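Local coordinates for uncharacterized protein (Legionella pneumophila subsp. pneumophila str. Philadelphia 1, PDB 4RXV) that is of unknown function but carries a RavJ-type domain of the papain-like peptidase clan, the part modelled here, and may act as a cysteine-protease-like effector, at residues A[11-15]-A[16-20]; A[172-176]-A[177-181]; A[204-207]-A[208-211]. One frame throughout, in Å; residues are numbered along the deposited sequence.

Overall arrangement
Contacts 1 and 2 are neighbours, their centres about 10 Å apart, and they touch: the ring of Y18 in contact 1 packs on P172 of contact 2 (Y18 CG to P172 CB 3.6 Å), while V175 reaches Q19 and Y18, and K14 lies against P181. The residues that follow helix 6-14 thus pack on helix 172-176 and the loop after it, with helix 105-114 touching both. Contact 3 stands apart, across the chain's centre from the other two, its centre about 25 Å from that of contact 1 and 26 Å from that of contact 2, at the edge strand 202-206 of the four-stranded antiparallel sheet. All three belong to the RavJ peptidase-family region.

Contact 1. Residues A[11-15]-A[16-20]; sequences ERLKQ and EQYQK
E16 reaches back to R12 one helical turn earlier, near the end of helix 6-14. Its CB sits 3.4 Å from L13 O and also covers one face of the Y18 ring, offset toward the rim. CG passes beside R12 NH1 (3.8 Å), and the bend at chi2 (-56°) beyond it swings the carboxylate back to the arginine. At the tip OE2 takes a hydrogen bond of 2.8 Å from R12 NH1, nearly straight at 168°. The donor lies above the carboxylate plane, whereas E16 OE2 stays at the edge of the guanidinium, in its plane. Water 1 accepts from R12 NH2 and gives a weak bond to OE2. Outside the turn's own residues, N85 ND2 donates to OE1 and Y224 N to OE2.

E16 N bonds to L13 O at 3.0 Å, and Q17 N bonds to K14 O, completing a type I turn from K14 to Q17, where phi turns positive and the chain leaves helical angles. The Q17 side chain curls back, and its NE2 adds a weak bond to K14 O. Water 2 joins L13 O to Y18 N. The hydroxyl of Y18 lies 4.2 Å from L13 CD2 and has its polar partners in H108 and S109. With positive charge on R12 and backbone and amide donors around it, the buried E16 carboxylate probably stays ionised.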
ATOM      1  N   GLU A  11       9.547  -9.559  -2.637  1.00  8.79           N
ATOM      2  CA  GLU A  11      10.613  -9.005  -3.460  1.00  9.34           C
ATOM      3  C   GLU A  11      10.061  -8.020  -4.489  1.00  9.14           C
ATOM      4  O   GLU A  11      10.632  -6.957  -4.687  1.00  9.23           O
ATOM      5  CB  GLU A  11      11.413 -10.111  -4.136  1.00 11.47           C
ATOM      6  CG  GLU A  11      12.348 -10.840  -3.182  1.00 18.60           C
ATOM      7  CD  GLU A  11      13.346  -9.899  -2.476  1.00 22.82           C
ATOM      8  OE1 GLU A  11      13.857  -8.961  -3.152  1.00 23.54           O
ATOM      9  OE2 GLU A  11      13.607 -10.080  -1.245  1.00 22.91           O
ATOM     10  N   ARG A  12       8.940  -8.357  -5.126  1.00  8.42           N
ATOM     11  CA  ARG A  12       8.313  -7.462  -6.091  1.00  8.58           C
ATOM     12  C   ARG A  12       7.937  -6.129  -5.410  1.00  7.79           C
ATOM     13  O   ARG A  12       8.103  -5.061  -5.995  1.00  8.19           O
ATOM     14  CB  ARG A  12       7.076  -8.103  -6.703  1.00  8.89           C
ATOM     15  CG  ARG A  12       6.249  -7.162  -7.575  1.00  8.84           C
ATOM     16  CD  ARG A  12       7.014  -6.695  -8.813  1.00  9.11           C
ATOM     17  NE  ARG A  12       6.261  -5.747  -9.617  1.00  9.17           N
ATOM     18  CZ  ARG A  12       6.330  -4.436  -9.477  1.00  8.96           C
ATOM     19  NH1 ARG A  12       7.077  -3.890  -8.535  1.00  8.76           N
ATOM     20  NH2 ARG A  12       5.627  -3.671 -10.280  1.00  9.55           N
ATOM     21  N   LEU A  13       7.404  -6.191  -4.197  1.00  7.32           N
ATOM     22  CA  LEU A  13       7.027  -4.979  -3.474  1.00  7.29           C
ATOM     23  C   LEU A  13       8.265  -4.197  -3.026  1.00  7.07           C
ATOM     24  O   LEU A  13       8.236  -2.959  -3.027  1.00  8.15           O
ATOM     25  CB  LEU A  13       6.149  -5.370  -2.284  1.00  7.36           C
ATOM     26  CG  LEU A  13       4.782  -5.935  -2.665  1.00  7.80           C
ATOM     27  CD1 LEU A  13       4.166  -6.708  -1.517  1.00  7.95           C
ATOM     28  CD2 LEU A  13       3.824  -4.816  -3.124  1.00  8.19           C
ATOM     29  N   LYS A  14       9.338  -4.887  -2.654  1.00  7.91           N
ATOM     30  CA  LYS A  14      10.585  -4.214  -2.305  1.00  8.50           C
ATOM     31  C   LYS A  14      11.122  -3.376  -3.480  1.00  8.35           C
ATOM     32  O   LYS A  14      11.734  -2.337  -3.278  1.00  8.64           O
ATOM     33  CB  LYS A  14      11.626  -5.219  -1.792  1.00  8.63           C
ATOM     34  CG  LYS A  14      11.349  -5.693  -0.399  1.00  9.97           C
ATOM     35  CD  LYS A  14      12.182  -6.873   0.024  1.00 11.76           C
ATOM     36  CE  LYS A  14      13.648  -6.596  -0.022  1.00 13.44           C
ATOM     37  NZ  LYS A  14      14.402  -7.745   0.532  1.00 16.72           N
ATOM     38  N   GLN A  15      10.889  -3.824  -4.715  1.00  8.29           N
ATOM     39  CA  GLN A  15      11.344  -3.091  -5.883  1.00  8.39           C
ATOM     40  C   GLN A  15      10.752  -1.693  -5.945  1.00  7.62           C
ATOM     41  O   GLN A  15      11.311  -0.839  -6.625  1.00  8.44           O
ATOM     42  CB  GLN A  15      11.032  -3.850  -7.165  1.00  9.52           C
ATOM     43  CG  GLN A  15      11.835  -5.120  -7.321  1.00 10.20           C
ATOM     44  CD  GLN A  15      11.435  -5.912  -8.529  1.00 10.95           C
ATOM     45  OE1 GLN A  15      10.727  -6.893  -8.425  1.00 13.04           O
ATOM     46  NE2 GLN A  15      11.899  -5.492  -9.682  1.00 12.70           N
ATOM     47  N   GLU A  16       9.615  -1.451  -5.284  1.00  7.56           N
ATOM     48  CA  GLU A  16       8.984  -0.152  -5.324  1.00  7.67           C
ATOM     49  C   GLU A  16       9.658   0.877  -4.430  1.00  7.56           C
ATOM     50  O   GLU A  16       9.356   2.056  -4.531  1.00  8.36           O
ATOM     51  CB  GLU A  16       7.491  -0.272  -4.979  1.00  7.98           C
ATOM     52  CG  GLU A  16       6.747  -1.090  -6.004  1.00  8.34           C
ATOM     53  CD  GLU A  16       6.920  -0.526  -7.400  1.00  9.29           C
ATOM     54  OE1 GLU A  16       6.444   0.594  -7.654  1.00 12.88           O
ATOM     55  OE2 GLU A  16       7.545  -1.189  -8.243  1.00 10.71           O
ATOM     56  N   GLN A  17      10.558   0.428  -3.571  1.00  7.78           N
ATOM     57  CA  GLN A  17      11.316   1.327  -2.680  1.00  8.46           C
ATOM     58  C   GLN A  17      10.367   2.259  -1.911  1.00  7.70           C
ATOM     59  O   GLN A  17      10.548   3.488  -1.870  1.00  8.68           O
ATOM     60  CB  GLN A  17      12.378   2.107  -3.452  1.00  9.80           C
ATOM     61  CG  GLN A  17      13.428   1.174  -4.068  1.00 13.32           C
ATOM     62  CD  GLN A  17      14.234   0.419  -3.011  1.00 17.41           C
ATOM     63  OE1 GLN A  17      14.898   1.051  -2.196  1.00 18.81           O
ATOM     64  NE2 GLN A  17      14.252  -0.909  -3.078  1.00 24.97           N
ATOM     65  N   TYR A  18       9.384   1.668  -1.250  1.00  7.67           N
ATOM     66  CA  TYR A  18       8.369   2.446  -0.532  1.00  7.50           C
ATOM     67  C   TYR A  18       8.973   3.302   0.585  1.00  7.60           C
ATOM     68  O   TYR A  18       8.410   4.337   0.936  1.00  8.54           O
ATOM     69  CB  TYR A  18       7.319   1.505   0.021  1.00  7.59           C
ATOM     70  CG  TYR A  18       6.392   0.916  -1.029  1.00  7.20           C
ATOM     71  CD1 TYR A  18       5.707   1.729  -1.907  1.00  7.78           C
ATOM     72  CD2 TYR A  18       6.158  -0.453  -1.103  1.00  7.47           C
ATOM     73  CE1 TYR A  18       4.811   1.213  -2.834  1.00  7.45           C
ATOM     74  CE2 TYR A  18       5.280  -0.983  -2.030  1.00  7.39           C
ATOM     75  CZ  TYR A  18       4.594  -0.144  -2.898  1.00  6.67           C
ATOM     76  OH  TYR A  18       3.689  -0.712  -3.763  1.00  7.75           O
ATOM     77  N   GLN A  19      10.109   2.870   1.137  1.00  7.66           N
ATOM     78  CA  GLN A  19      10.760   3.636   2.177  1.00  8.37           C
ATOM     79  C   GLN A  19      11.265   4.996   1.708  1.00  9.39           C
ATOM     80  O   GLN A  19      11.580   5.851   2.533  1.00 10.20           O
ATOM     81  CB  GLN A  19      11.896   2.844   2.819  1.00 10.36           C
ATOM     82  CG  GLN A  19      13.195   2.729   2.051  1.00 11.76           C
ATOM     83  CD  GLN A  19      13.191   1.750   0.917  1.00 16.55           C
ATOM     84  OE1 GLN A  19      12.173   1.164   0.541  1.00 14.88           O
ATOM     85  NE2 GLN A  19      14.364   1.575   0.335  1.00 24.30           N
ATOM     86  N   LYS A  20      11.351   5.192   0.411  1.00  8.77           N
ATOM     87  CA  LYS A  20      11.847   6.436  -0.162  1.00  9.78           C
ATOM     88  C   LYS A  20      10.760   7.447  -0.453  1.00 10.58           C
ATOM     89  O   LYS A  20      11.057   8.590  -0.782  1.00 11.52           O
ATOM     90  CB  LYS A  20      12.678   6.153  -1.433  1.00 11.53           C
ATOM     91  CG  LYS A  20      13.802   5.162  -1.246  1.00 14.66           C
ATOM     92  CD  LYS A  20      14.853   5.568  -0.280  1.00 19.95           C
ATOM     93  CE  LYS A  20      15.911   4.478  -0.179  1.00 26.29           C
ATOM     94  NZ  LYS A  20      17.009   4.606   0.757  1.00 30.49           N
TER
HETATM   95  O   HOH W   1       5.481  -0.684 -10.374  1.00 11.83           O
HETATM   96  O   HOH W   2       9.257  -1.143  -0.947  1.00  9.11           O
HETATM   97  O   HOH W   3      11.871  -1.483  -0.100  1.00 22.65           O

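Contact 2. Residues A[172-176]-A[177-181]; sequences PWAVG and MGHPP
M177 lays its side chain across the indole of W173, and this aromatic contact is joined by a set of backbone bonds that end helix 172-176. M177 CG stands over the six-membered ring of W173, 3.7 Å from its centroid and only 12° off the normal, a CH-pi contact on the face. The bend at chi2 brings SD into an oblique Met-aromatic contact at 4.5 Å from the same centroid, and the further bend at chi3 sets CE near CZ2 and CH2. On the W173 side, chi1 (-174°) carries the indole to M177, and chi2 near a right angle (83°) turns its face to the methionine. The indole NE1 is bound to D25 OD1, and F29 meets the ring edge-to-face.

The backbone bonds form a Schellman motif. H179 N donates to A174 O at 3.0 Å, and G178 N to V175 O, with G178, at positive phi, as the C-prime residue. M177 N gives its main bond to W173 O at 2.8 Å and a weak second one to A174 O.

A C-H...O contact, a water and an imidazole edge complete the turn. V175 CA approaches H179 O at 3.4 Å with a nearly straight C-H...O line, and water 4 donates to both V175 O and H179 O. The H179 imidazole turns an edge to A174 O, with CD2 3.3 Å away in the ring plane; its NE2 is held by C32 O and its ND1 by Q183 OE1.

Three of the last carbonyls of the helix are thus met by donors from the residues that follow, and bonds at both imidazole nitrogens probably fix the rotation of H179 at the helix end.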
ATOM      1  N   PRO A 172       2.376  -0.476   2.417  1.00  6.48           N
ATOM      2  CA  PRO A 172       3.515   0.352   2.022  1.00  6.85           C
ATOM      3  C   PRO A 172       3.732   1.570   2.926  1.00  6.71           C
ATOM      4  O   PRO A 172       4.871   1.991   3.125  1.00  7.60           O
ATOM      5  CB  PRO A 172       3.168   0.777   0.598  1.00  7.60           C
ATOM      6  CG  PRO A 172       1.674   0.625   0.498  1.00  7.54           C
ATOM      7  CD  PRO A 172       1.367  -0.581   1.343  1.00  7.06           C
ATOM      8  N   TRP A 173       2.663   2.130   3.494  1.00  6.54           N
ATOM      9  CA  TRP A 173       2.820   3.232   4.441  1.00  7.14           C
ATOM     10  C   TRP A 173       3.683   2.841   5.628  1.00  7.14           C
ATOM     11  O   TRP A 173       4.522   3.638   6.058  1.00  7.78           O
ATOM     12  CB  TRP A 173       1.459   3.757   4.873  1.00  7.32           C
ATOM     13  CG  TRP A 173       1.469   4.976   5.739  1.00  7.70           C
ATOM     14  CD1 TRP A 173       1.575   6.285   5.339  1.00  8.15           C
ATOM     15  CD2 TRP A 173       1.282   5.011   7.152  1.00  8.12           C
ATOM     16  NE1 TRP A 173       1.447   7.117   6.424  1.00  8.51           N
ATOM     17  CE2 TRP A 173       1.271   6.361   7.548  1.00  8.49           C
ATOM     18  CE3 TRP A 173       1.094   4.031   8.116  1.00  8.88           C
ATOM     19  CZ2 TRP A 173       1.090   6.761   8.892  1.00  9.30           C
ATOM     20  CZ3 TRP A 173       0.920   4.419   9.456  1.00  9.08           C
ATOM     21  CH2 TRP A 173       0.914   5.776   9.820  1.00  9.12           C
ATOM     22  N   ALA A 174       3.522   1.614   6.136  1.00  7.34           N
ATOM     23  CA  ALA A 174       4.372   1.168   7.236  1.00  7.75           C
ATOM     24  C   ALA A 174       5.847   1.233   6.832  1.00  7.13           C
ATOM     25  O   ALA A 174       6.700   1.531   7.665  1.00  8.00           O
ATOM     26  CB  ALA A 174       4.019  -0.242   7.656  1.00  8.19           C
ATOM     27  N   VAL A 175       6.161   0.908   5.572  1.00  7.72           N
ATOM     28  CA  VAL A 175       7.536   0.942   5.072  1.00  7.54           C
ATOM     29  C   VAL A 175       8.013   2.394   4.905  1.00  7.36           C
ATOM     30  O   VAL A 175       9.142   2.734   5.263  1.00  8.43           O
ATOM     31  CB  VAL A 175       7.647   0.143   3.770  1.00  7.84           C
ATOM     32  CG1 VAL A 175       9.092   0.156   3.235  1.00  8.12           C
ATOM     33  CG2 VAL A 175       7.221  -1.297   4.021  1.00  9.19           C
ATOM     34  N   GLY A 176       7.139   3.262   4.408  1.00  7.79           N
ATOM     35  CA  GLY A 176       7.409   4.694   4.401  1.00  8.42           C
ATOM     36  C   GLY A 176       7.707   5.248   5.782  1.00  8.12           C
ATOM     37  O   GLY A 176       8.544   6.142   5.957  1.00  9.93           O
ATOM     38  N   MET A 177       7.059   4.680   6.788  1.00  8.42           N
ATOM     39  CA  MET A 177       7.184   5.035   8.200  1.00  8.35           C
ATOM     40  C   MET A 177       8.321   4.266   8.888  1.00  8.69           C
ATOM     41  O   MET A 177       8.428   4.314  10.116  1.00 10.69           O
ATOM     42  CB  MET A 177       5.865   4.808   8.928  1.00  8.48           C
ATOM     43  CG  MET A 177       4.740   5.733   8.442  1.00  8.57           C
ATOM     44  SD  MET A 177       5.014   7.475   8.853  1.00  9.43           S
ATOM     45  CE  MET A 177       4.630   7.465  10.600  1.00 10.13           C
ATOM     46  N   GLY A 178       9.200   3.639   8.115  1.00  8.29           N
ATOM     47  CA  GLY A 178      10.440   3.113   8.639  1.00  9.07           C
ATOM     48  C   GLY A 178      10.442   1.647   9.014  1.00  8.76           C
ATOM     49  O   GLY A 178      11.497   1.144   9.381  1.00  9.84           O
ATOM     50  N   HIS A 179       9.316   0.954   8.902  1.00  8.48           N
ATOM     51  CA  HIS A 179       9.268  -0.461   9.237  1.00  8.75           C
ATOM     52  C   HIS A 179       9.835  -1.299   8.097  1.00  9.39           C
ATOM     53  O   HIS A 179       9.699  -0.946   6.937  1.00  9.16           O
ATOM     54  CB  HIS A 179       7.840  -0.879   9.579  1.00  9.46           C
ATOM     55  CG  HIS A 179       7.314  -0.172  10.786  1.00  9.97           C
ATOM     56  ND1 HIS A 179       7.450  -0.680  12.055  1.00 11.89           N
ATOM     57  CD2 HIS A 179       6.697   1.026  10.923  1.00 10.63           C
ATOM     58  CE1 HIS A 179       6.925   0.166  12.924  1.00 11.22           C
ATOM     59  NE2 HIS A 179       6.487   1.227  12.266  1.00 11.70           N
ATOM     60  N   PRO A 180      10.484  -2.417   8.422  1.00  9.30           N
ATOM     61  CA  PRO A 180      11.067  -3.241   7.367  1.00  9.85           C
ATOM     62  C   PRO A 180      10.029  -4.045   6.582  1.00  9.18           C
ATOM     63  O   PRO A 180       8.899  -4.252   7.042  1.00  9.21           O
ATOM     64  CB  PRO A 180      11.973  -4.199   8.144  1.00 11.88           C
ATOM     65  CG  PRO A 180      11.306  -4.308   9.489  1.00 12.06           C
ATOM     66  CD  PRO A 180      10.743  -2.949   9.769  1.00 10.44           C
ATOM     67  N   PRO A 181      10.413  -4.539   5.400  1.00  8.54           N
ATOM     68  CA  PRO A 181       9.486  -5.358   4.610  1.00  9.04           C
ATOM     69  C   PRO A 181       8.901  -6.521   5.398  1.00  8.11           C
ATOM     70  O   PRO A 181       7.755  -6.923   5.148  1.00  8.15           O
ATOM     71  CB  PRO A 181      10.353  -5.819   3.415  1.00  9.76           C
ATOM     72  CG  PRO A 181      11.402  -4.769   3.279  1.00 12.07           C
ATOM     73  CD  PRO A 181      11.686  -4.319   4.695  1.00  9.73           C
TER
HETATM   74  O   HOH W   4      11.322   1.058   5.884  1.00 10.69           O

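Contact 3. Residues A[204-207]-A[208-211]; sequences NYQS and ALDE
At the end of edge strand 202-206, where the chain leaves the antiparallel sheet through a short 3-10 segment, Y205 and D210 meet. The phenol OH donates to D210 OD2 at 2.7 Å, using the anti lone pair of that oxygen, the one away from OD1. D210 OD2 approaches the phenol rim within the ring plane, while ring and carboxylate planes stand 77° apart. Y205 carries CG anti to its N (chi1 171°), which sends the ring along the chain toward the aspartate. D210 OD2 also accepts from A74 N, and OD1 from S212 OG, so both carboxylate oxygens are bound.

One face of the Y205 ring, near the rim, is covered by S207 N at 3.5 Å above the plane. Two successive backbone bonds tighten the turn: L209 N to Q206 O at 2.9 Å, then D210 N to S207 O at 3.1 Å. Water 5 links S207 O with D210 O. The side chains of Q206 and L209 run alongside each other, with NE2 of Q206 4.0 Å from L209 CD1; Q206 OE1 accepts from L151 N. S207 OG accepts from V125 N of the neighbouring strand.

N204 and Y205 both face V127, a classic beta bulge, and the whole is a bulged edge strand running into a short 3-10 turn, with a tyrosine-carboxylate bond spanning the turn.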
ATOM      1  N   ASN A 204     -13.368  -2.423   1.627  1.00  8.70           N
ATOM      2  CA  ASN A 204     -13.829  -1.483   0.622  1.00 10.42           C
ATOM      3  C   ASN A 204     -13.725  -1.979  -0.808  1.00 10.05           C
ATOM      4  O   ASN A 204     -14.400  -1.461  -1.679  1.00 12.75           O
ATOM      5  CB  ASN A 204     -13.138  -0.145   0.777  1.00 12.28           C
ATOM      6  CG  ASN A 204     -13.571   0.560   2.044  1.00 15.57           C
ATOM      7  OD1 ASN A 204     -12.746   0.942   2.869  1.00 18.13           O
ATOM      8  ND2 ASN A 204     -14.868   0.688   2.223  1.00 16.48           N
ATOM      9  N   TYR A 205     -12.876  -2.963  -1.054  1.00  8.39           N
ATOM     10  CA  TYR A 205     -12.717  -3.520  -2.391  1.00  8.07           C
ATOM     11  C   TYR A 205     -12.331  -4.977  -2.270  1.00  7.94           C
ATOM     12  O   TYR A 205     -11.462  -5.320  -1.470  1.00  7.99           O
ATOM     13  CB  TYR A 205     -11.641  -2.758  -3.185  1.00  8.61           C
ATOM     14  CG  TYR A 205     -11.279  -3.417  -4.515  1.00  8.26           C
ATOM     15  CD1 TYR A 205     -12.118  -3.290  -5.605  1.00  8.80           C
ATOM     16  CD2 TYR A 205     -10.137  -4.183  -4.656  1.00  8.33           C
ATOM     17  CE1 TYR A 205     -11.803  -3.888  -6.819  1.00  9.06           C
ATOM     18  CE2 TYR A 205      -9.807  -4.782  -5.873  1.00  8.49           C
ATOM     19  CZ  TYR A 205     -10.644  -4.640  -6.939  1.00  8.65           C
ATOM     20  OH  TYR A 205     -10.306  -5.251  -8.123  1.00  9.25           O
ATOM     21  N   GLN A 206     -12.955  -5.812  -3.095  1.00  8.29           N
ATOM     22  CA  GLN A 206     -12.569  -7.215  -3.263  1.00  8.36           C
ATOM     23  C   GLN A 206     -12.474  -7.514  -4.748  1.00  8.75           C
ATOM     24  O   GLN A 206     -13.478  -7.443  -5.471  1.00  8.93           O
ATOM     25  CB  GLN A 206     -13.575  -8.175  -2.612  1.00  9.08           C
ATOM     26  CG  GLN A 206     -13.715  -7.952  -1.133  1.00 10.04           C
ATOM     27  CD  GLN A 206     -14.494  -9.041  -0.387  1.00 10.33           C
ATOM     28  OE1 GLN A 206     -14.151 -10.219  -0.429  1.00 12.66           O
ATOM     29  NE2 GLN A 206     -15.529  -8.644   0.327  1.00 10.77           N
ATOM     30  N   SER A 207     -11.292  -7.884  -5.234  1.00  8.41           N
ATOM     31  CA  SER A 207     -11.142  -8.221  -6.645  1.00  8.34           C
ATOM     32  C   SER A 207     -12.041  -9.386  -7.038  1.00  8.78           C
ATOM     33  O   SER A 207     -12.464  -9.484  -8.187  1.00  9.49           O
ATOM     34  CB  SER A 207      -9.689  -8.515  -7.001  1.00  9.35           C
ATOM     35  OG  SER A 207      -9.199  -9.695  -6.379  1.00  9.40           O
ATOM     36  N   ALA A 208     -12.342 -10.265  -6.087  1.00  9.36           N
ATOM     37  CA  ALA A 208     -13.236 -11.392  -6.326  1.00 11.68           C
ATOM     38  C   ALA A 208     -14.648 -10.961  -6.720  1.00 11.73           C
ATOM     39  O   ALA A 208     -15.391 -11.761  -7.282  1.00 14.61           O
ATOM     40  CB  ALA A 208     -13.294 -12.258  -5.076  1.00 12.81           C
ATOM     41  N   LEU A 209     -15.036  -9.731  -6.392  1.00 10.04           N
ATOM     42  CA  LEU A 209     -16.347  -9.167  -6.706  1.00 10.57           C
ATOM     43  C   LEU A 209     -16.297  -8.181  -7.866  1.00 11.42           C
ATOM     44  O   LEU A 209     -17.320  -7.610  -8.214  1.00 13.28           O
ATOM     45  CB  LEU A 209     -16.937  -8.464  -5.475  1.00 11.61           C
ATOM     46  CG  LEU A 209     -17.142  -9.386  -4.277  1.00 15.54           C
ATOM     47  CD1 LEU A 209     -17.643  -8.599  -3.089  1.00 15.90           C
ATOM     48  CD2 LEU A 209     -18.098 -10.515  -4.608  1.00 20.64           C
ATOM     49  N   ASP A 210     -15.144  -7.995  -8.481  1.00  9.94           N
ATOM     50  CA  ASP A 210     -14.930  -6.986  -9.504  1.00  9.93           C
ATOM     51  C   ASP A 210     -15.094  -7.622 -10.887  1.00  9.51           C
ATOM     52  O   ASP A 210     -14.225  -8.370 -11.346  1.00 10.22           O
ATOM     53  CB  ASP A 210     -13.508  -6.440  -9.315  1.00 10.08           C
ATOM     54  CG  ASP A 210     -13.118  -5.385 -10.319  1.00  9.77           C
ATOM     55  OD1 ASP A 210     -13.937  -5.058 -11.215  1.00 10.29           O
ATOM     56  OD2 ASP A 210     -11.972  -4.868 -10.201  1.00  9.81           O
ATOM     57  N   GLU A 211     -16.194  -7.319 -11.570  1.00  9.38           N
ATOM     58  CA  GLU A 211     -16.456  -7.916 -12.874  1.00 10.17           C
ATOM     59  C   GLU A 211     -15.466  -7.499 -13.954  1.00 10.56           C
ATOM     60  O   GLU A 211     -15.343  -8.185 -14.960  1.00 14.36           O
ATOM     61  CB  GLU A 211     -17.880  -7.581 -13.325  1.00 12.50           C
ATOM     62  CG  GLU A 211     -18.945  -8.266 -12.470  1.00 13.62           C
ATOM     63  CD  GLU A 211     -20.359  -7.965 -12.893  1.00 15.48           C
ATOM     64  OE1 GLU A 211     -20.587  -6.941 -13.586  1.00 17.10           O
ATOM     65  OE2 GLU A 211     -21.257  -8.762 -12.519  1.00 16.67           O
TER
HETATM   66  O   HOH W   5     -13.674 -11.043 -10.606  1.00 18.29           O